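Local structure of putative leucoanthocyanidin reductase 1 (Vitis vinifera, 3I6I) at residues Leu31-Arg42 with Leu57-Leu68. The protein probably catalyses the NADPH-dependent reduction of leucoanthocyanidins in flavonoid biosynthesis, as a Rossmann-fold enzyme of the short-chain dehydrogenase/reductase type. Residues are numbered along the deposited sequence; the frame is centred on the assembly and turned at random. Where two conformers were deposited one is given.
Sequences LDAHRPTYILAR and LEDKGAIIVYGL. With NDP (NADPH dihydro-nicotinamide-adenine-dinucleotide phosphate), chain B.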
loop_
_atom_site.group_PDB
_atom_site.type_symbol
_atom_site.label_atom_id
_atom_site.label_comp_id
_atom_site.label_asym_id
_atom_site.label_seq_id
_atom_site.Cartn_x
_atom_site.Cartn_y
_atom_site.Cartn_z
ATOM N N LEU A 31 11.705 11.124 -4.673
ATOM C CA LEU A 31 13.034 11.681 -4.961
ATOM C C LEU A 31 13.461 11.523 -6.426
ATOM O O LEU A 31 14.005 12.446 -7.013
ATOM C CB LEU A 31 14.060 11.072 -4.011
ATOM C CG LEU A 31 13.849 11.551 -2.568
ATOM C CD1 LEU A 31 14.363 10.520 -1.570
ATOM C CD2 LEU A 31 14.551 12.904 -2.367
ATOM N N ASP A 32 13.177 10.360 -7.017
ATOM C CA ASP A 32 13.436 10.097 -8.438
ATOM C C ASP A 32 12.601 10.986 -9.384
ATOM O O ASP A 32 13.022 11.242 -10.527
ATOM C CB ASP A 32 13.188 8.618 -8.767
ATOM C CG ASP A 32 14.255 7.688 -8.178
ATOM O OD1 ASP A 32 15.232 8.182 -7.578
ATOM O OD2 ASP A 32 14.110 6.457 -8.313
ATOM N N ALA A 33 11.458 11.470 -8.897
ATOM C CA ALA A 33 10.607 12.419 -9.643
ATOM C C ALA A 33 11.077 13.851 -9.489
ATOM O O ALA A 33 10.437 14.758 -10.004
ATOM C CB ALA A 33 9.122 12.287 -9.214
ATOM N N HIS A 34 12.194 14.048 -8.777
ATOM C CA HIS A 34 12.776 15.368 -8.549
ATOM C C HIS A 34 11.842 16.285 -7.711
ATOM O O HIS A 34 11.905 17.517 -7.816
ATOM C CB HIS A 34 13.178 16.034 -9.884
ATOM C CG HIS A 34 13.504 15.060 -10.983
ATOM N ND1 HIS A 34 14.581 14.198 -10.927
ATOM C CD2 HIS A 34 12.887 14.812 -12.165
ATOM C CE1 HIS A 34 14.615 13.470 -12.030
ATOM N NE2 HIS A 34 13.599 13.823 -12.798
ATOM N N ARG A 35 10.984 15.682 -6.892
ATOM C CA ARG A 35 10.085 16.426 -5.988
ATOM C C ARG A 35 10.811 16.753 -4.668
ATOM O O ARG A 35 11.497 15.890 -4.112
ATOM C CB ARG A 35 8.865 15.589 -5.654
ATOM C CG ARG A 35 7.895 15.299 -6.813
ATOM C CD ARG A 35 6.683 14.501 -6.299
ATOM N NE ARG A 35 5.696 14.121 -7.330
ATOM C CZ ARG A 35 4.753 14.931 -7.822
ATOM N NH1 ARG A 35 4.660 16.209 -7.418
ATOM N NH2 ARG A 35 3.885 14.467 -8.718
ATOM N N PRO A 36 10.668 17.996 -4.151
ATOM C CA PRO A 36 11.313 18.258 -2.856
ATOM C C PRO A 36 10.667 17.378 -1.798
ATOM O O PRO A 36 9.434 17.413 -1.632
ATOM C CB PRO A 36 11.019 19.737 -2.587
ATOM C CG PRO A 36 10.476 20.288 -3.868
ATOM C CD PRO A 36 9.930 19.162 -4.662
ATOM N N THR A 37 11.479 16.573 -1.117
ATOM C CA THR A 37 10.962 15.496 -0.311
ATOM C C THR A 37 11.517 15.518 1.097
ATOM O O THR A 37 12.725 15.501 1.284
ATOM C CB THR A 37 11.249 14.117 -0.956
ATOM O OG1 THR A 37 10.662 14.081 -2.262
ATOM C CG2 THR A 37 10.652 12.978 -0.116
ATOM N N TYR A 38 10.615 15.546 2.076
ATOM C CA TYR A 38 10.970 15.619 3.487
ATOM C C TYR A 38 10.510 14.321 4.118
ATOM O O TYR A 38 9.407 13.856 3.843
ATOM C CB TYR A 38 10.254 16.786 4.187
ATOM C CG TYR A 38 10.703 18.164 3.742
ATOM C CD1 TYR A 38 11.489 18.970 4.565
ATOM C CD2 TYR A 38 10.370 18.635 2.480
ATOM C CE1 TYR A 38 11.901 20.214 4.146
ATOM C CE2 TYR A 38 10.780 19.851 2.044
ATOM C CZ TYR A 38 11.545 20.651 2.871
ATOM O OH TYR A 38 11.924 21.879 2.396
ATOM N N ILE A 39 11.349 13.737 4.956
ATOM C CA ILE A 39 11.105 12.415 5.511
ATOM C C ILE A 39 11.023 12.529 7.022
ATOM O O ILE A 39 11.986 12.982 7.659
ATOM C CB ILE A 39 12.274 11.470 5.131
ATOM C CG1 ILE A 39 12.320 11.272 3.591
ATOM C CG2 ILE A 39 12.211 10.146 5.887
ATOM C CD1 ILE A 39 11.070 10.760 2.990
ATOM N N LEU A 40 9.893 12.114 7.594
ATOM C CA LEU A 40 9.702 12.172 9.032
ATOM C C LEU A 40 10.425 11.016 9.695
ATOM O O LEU A 40 10.272 9.890 9.267
ATOM C CB LEU A 40 8.206 12.131 9.375
ATOM C CG LEU A 40 7.729 12.491 10.791
ATOM C CD1 LEU A 40 8.186 13.920 11.180
ATOM C CD2 LEU A 40 6.201 12.389 10.809
ATOM N N ALA A 41 11.247 11.310 10.714
ATOM C CA ALA A 41 12.026 10.308 11.428
ATOM C C ALA A 41 11.700 10.348 12.922
ATOM O O ALA A 41 11.607 11.426 13.514
ATOM C CB ALA A 41 13.540 10.582 11.242
ATOM N N ARG A 42 11.524 9.169 13.514
ATOM C CA ARG A 42 11.428 9.008 14.960
ATOM C C ARG A 42 12.768 9.384 15.559
ATOM O O ARG A 42 13.802 8.890 15.108
ATOM C CB ARG A 42 11.129 7.540 15.290
ATOM C CG ARG A 42 10.907 7.197 16.758
ATOM C CD ARG A 42 10.532 5.706 16.927
ATOM N NE ARG A 42 9.395 5.305 16.086
ATOM C CZ ARG A 42 8.100 5.422 16.406
ATOM N NH1 ARG A 42 7.713 5.928 17.577
ATOM N NH2 ARG A 42 7.171 5.032 15.538
ATOM N N LEU A 57 18.164 7.699 1.133
ATOM C CA LEU A 57 17.242 8.795 0.873
ATOM C C LEU A 57 17.927 10.160 0.967
ATOM O O LEU A 57 17.703 11.021 0.113
ATOM C CB LEU A 57 15.996 8.719 1.797
ATOM C CG LEU A 57 15.087 7.480 1.689
ATOM C CD1 LEU A 57 13.913 7.491 2.662
ATOM C CD2 LEU A 57 14.541 7.319 0.243
ATOM N N GLU A 58 18.753 10.370 1.996
ATOM C CA GLU A 58 19.523 11.616 2.127
ATOM C C GLU A 58 20.467 11.811 0.928
ATOM O O GLU A 58 20.601 12.923 0.412
ATOM C CB GLU A 58 20.322 11.642 3.447
ATOM C CG GLU A 58 19.479 11.942 4.691
ATOM C CD GLU A 58 20.327 12.099 5.961
ATOM O OE1 GLU A 58 20.908 11.087 6.423
ATOM O OE2 GLU A 58 20.421 13.236 6.489
ATOM N N ASP A 59 21.083 10.723 0.473
ATOM C CA ASP A 59 21.960 10.763 -0.713
ATOM C C ASP A 59 21.179 11.154 -1.989
ATOM O O ASP A 59 21.763 11.719 -2.922
ATOM C CB ASP A 59 22.676 9.413 -0.923
ATOM C CG ASP A 59 23.833 9.179 0.067
ATOM O OD1 ASP A 59 24.201 10.103 0.828
ATOM O OD2 ASP A 59 24.369 8.050 0.091
ATOM N N LYS A 60 19.875 10.848 -2.015
ATOM C CA LYS A 60 18.973 11.257 -3.103
ATOM C C LYS A 60 18.409 12.675 -2.889
ATOM O O LYS A 60 17.714 13.208 -3.751
ATOM C CB LYS A 60 17.829 10.249 -3.266
ATOM C CG LYS A 60 18.288 8.852 -3.709
ATOM C CD LYS A 60 17.137 8.019 -4.289
ATOM C CE LYS A 60 17.395 6.515 -4.137
ATOM N NZ LYS A 60 17.396 5.776 -5.445
ATOM N N GLY A 61 18.711 13.291 -1.747
ATOM C CA GLY A 61 18.353 14.697 -1.520
ATOM C C GLY A 61 17.217 14.909 -0.537
ATOM O O GLY A 61 16.715 16.022 -0.401
ATOM N N ALA A 62 16.844 13.853 0.171
ATOM C CA ALA A 62 15.782 13.927 1.188
ATOM C C ALA A 62 16.201 14.816 2.348
ATOM O O ALA A 62 17.375 14.840 2.708
ATOM C CB ALA A 62 15.438 12.516 1.708
ATOM N N ILE A 63 15.247 15.550 2.919
ATOM C CA ILE A 63 15.513 16.371 4.106
ATOM C C ILE A 63 14.854 15.655 5.268
ATOM O O ILE A 63 13.635 15.445 5.268
ATOM C CB ILE A 63 14.927 17.771 3.954
ATOM C CG1 ILE A 63 15.623 18.486 2.788
ATOM C CG2 ILE A 63 15.071 18.565 5.274
ATOM C CD1 ILE A 63 14.887 19.704 2.306
ATOM N N ILE A 64 15.649 15.243 6.245
ATOM C CA ILE A 64 15.092 14.551 7.406
ATOM C C ILE A 64 14.562 15.564 8.434
ATOM O O ILE A 64 15.251 16.533 8.781
ATOM C CB ILE A 64 16.107 13.585 8.042
ATOM C CG1 ILE A 64 16.535 12.525 7.015
ATOM C CG2 ILE A 64 15.485 12.891 9.228
ATOM C CD1 ILE A 64 17.473 11.474 7.574
ATOM N N VAL A 65 13.334 15.321 8.888
ATOM C CA VAL A 65 12.663 16.082 9.946
ATOM C C VAL A 65 12.212 15.132 11.062
ATOM O O VAL A 65 11.758 14.017 10.819
ATOM C CB VAL A 65 11.457 16.892 9.403
ATOM C CG1 VAL A 65 11.889 17.788 8.238
ATOM C CG2 VAL A 65 10.357 15.986 8.952
ATOM N N TYR A 66 12.371 15.563 12.307
ATOM C CA TYR A 66 12.147 14.678 13.432
ATOM C C TYR A 66 10.797 14.911 14.049
ATOM O O TYR A 66 10.461 16.036 14.400
ATOM C CB TYR A 66 13.259 14.875 14.473
ATOM C CG TYR A 66 14.593 14.482 13.890
ATOM C CD1 TYR A 66 14.975 13.139 13.830
ATOM C CD2 TYR A 66 15.436 15.433 13.331
ATOM C CE1 TYR A 66 16.182 12.761 13.270
ATOM C CE2 TYR A 66 16.656 15.065 12.762
ATOM C CZ TYR A 66 17.024 13.725 12.742
ATOM O OH TYR A 66 18.222 13.346 12.180
ATOM N N GLY A 67 10.019 13.850 14.185
ATOM C CA GLY A 67 8.757 13.926 14.900
ATOM C C GLY A 67 7.970 12.645 14.723
ATOM O O GLY A 67 8.438 11.701 14.078
ATOM N N LEU A 68 6.770 12.645 15.294
ATOM C CA LEU A 68 5.866 11.505 15.309
ATOM C C LEU A 68 4.480 12.045 14.975
ATOM O O LEU A 68 4.086 13.088 15.507
ATOM C CB LEU A 68 5.830 10.861 16.694
ATOM C CG LEU A 68 7.053 10.045 17.152
ATOM C CD1 LEU A 68 6.842 9.578 18.574
ATOM C CD2 LEU A 68 7.294 8.864 16.210
HETATM P PA NDP B . 5.695 -0.627 8.037
HETATM O O1A NDP B . 5.463 -1.172 9.426
HETATM O O2A NDP B . 6.730 -1.440 7.057
HETATM O O5B NDP B . 6.207 0.898 7.990
HETATM C C5B NDP B . 5.581 1.864 8.775
HETATM C C4B NDP B . 6.332 3.140 8.764
HETATM O O4B NDP B . 5.478 4.014 9.599
HETATM C C3B NDP B . 7.698 3.032 9.490
HETATM O O3B NDP B . 8.691 3.910 8.895
HETATM C C2B NDP B . 7.374 3.500 10.907
HETATM O O2B NDP B . 8.539 4.059 11.513
HETATM C C1B NDP B . 6.390 4.623 10.591
HETATM N N9A NDP B . 5.555 5.082 11.701
HETATM C C8A NDP B . 4.695 4.328 12.386
HETATM N N7A NDP B . 4.086 5.087 13.300
HETATM C C5A NDP B . 4.548 6.336 13.183
HETATM C C6A NDP B . 4.284 7.529 13.858
HETATM N N6A NDP B . 3.383 7.568 14.842
HETATM N N1A NDP B . 4.949 8.644 13.493
HETATM C C2A NDP B . 5.828 8.610 12.494
HETATM N N3A NDP B . 6.099 7.490 11.812
HETATM C C4A NDP B . 5.475 6.340 12.156
HETATM O O3 NDP B . 4.279 -0.591 7.292
HETATM P PN NDP B . 3.830 -1.221 5.850
HETATM O O1N NDP B . 4.593 -0.817 4.646
HETATM O O2N NDP B . 3.668 -2.756 6.156
HETATM O O5D NDP B . 2.281 -0.668 5.841
HETATM C C5D NDP B . 1.986 0.629 5.303
HETATM C C4D NDP B . 0.580 0.628 4.771
HETATM O O4D NDP B . 0.654 -0.235 3.602
HETATM C C3D NDP B . -0.464 0.044 5.690
HETATM O O3D NDP B . -1.690 0.737 5.478
HETATM C C2D NDP B . -0.610 -1.371 5.162
HETATM O O2D NDP B . -1.949 -1.773 5.374
HETATM C C1D NDP B . -0.383 -1.204 3.661
HETATM N N1N NDP B . 0.282 -2.365 2.967
HETATM C C2N NDP B . -0.166 -2.829 1.706
HETATM C C3N NDP B . 0.174 -4.044 1.281
HETATM C C7N NDP B . -0.295 -4.525 -0.106
HETATM O O7N NDP B . -0.944 -3.780 -0.849
HETATM N N7N NDP B . 0.107 -5.729 -0.476
HETATM C C4N NDP B . 1.039 -4.945 2.176
HETATM C C5N NDP B . 1.867 -4.116 3.152
HETATM C C6N NDP B . 1.515 -2.874 3.454
HETATM P P2B NDP B . 9.221 3.253 12.819
HETATM O O1X NDP B . 9.808 1.968 12.357
HETATM O O2X NDP B . 10.230 4.326 13.417
HETATM O O3X NDP B . 8.050 3.037 13.862
HETATM O O HOH W 1 14.223 16.805 -1.377
#
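Strands 37-41 and 63-66 pair in parallel, in register from Y38 beside I63 to A41 beside Y66, and five backbone hydrogen bonds join them, the first from I63 N to T37 O and the last from G67 N to A41 O. With helix 48-59 they form a beta-alpha-beta unit of the Rossmann fold, with 63-66 at one edge of the parallel sheet. On the face carrying Y38, L40, I63 and V65, the CD1 methyl of I63 lies over the Y38 ring in a CH-pi contact, 3.9 Å from its centroid, while V65 CG1 meets the edge of that ring near its plane. With CG anti to the carbonyl carbon (chi1 -68°), the Y38 side chain runs beside that of I63, pointing the same way. Replacing Y38 by an alanine is likely to remove the surface on which I63 CD1 rests and open a gap beside V65 CG1. On the other face I39 CG1 packs against A62 CB, and A41 CB touches I64 CG2 at 3.6 Å. Before the strands, L31 puts CD1 against L57 CD2 and CD2 against K60 O, so the ends of helices 21-32 and 48-59 meet; water 1 links T37 N to G61 O. Beyond the strands the contact enters the cofactor pocket, where L68 CD2 sits over one face of the R42 guanidinium, 3.3 Å from NH1. The extended start of the R42 chain (chi1 -176°) and its bend at chi3 turn the group edge-on to the NADPH 2'-phosphate, with NE bonded nearly straight to O2X at 3.0 Å and NH2, along a more bent line, to O3X at 2.7 Å.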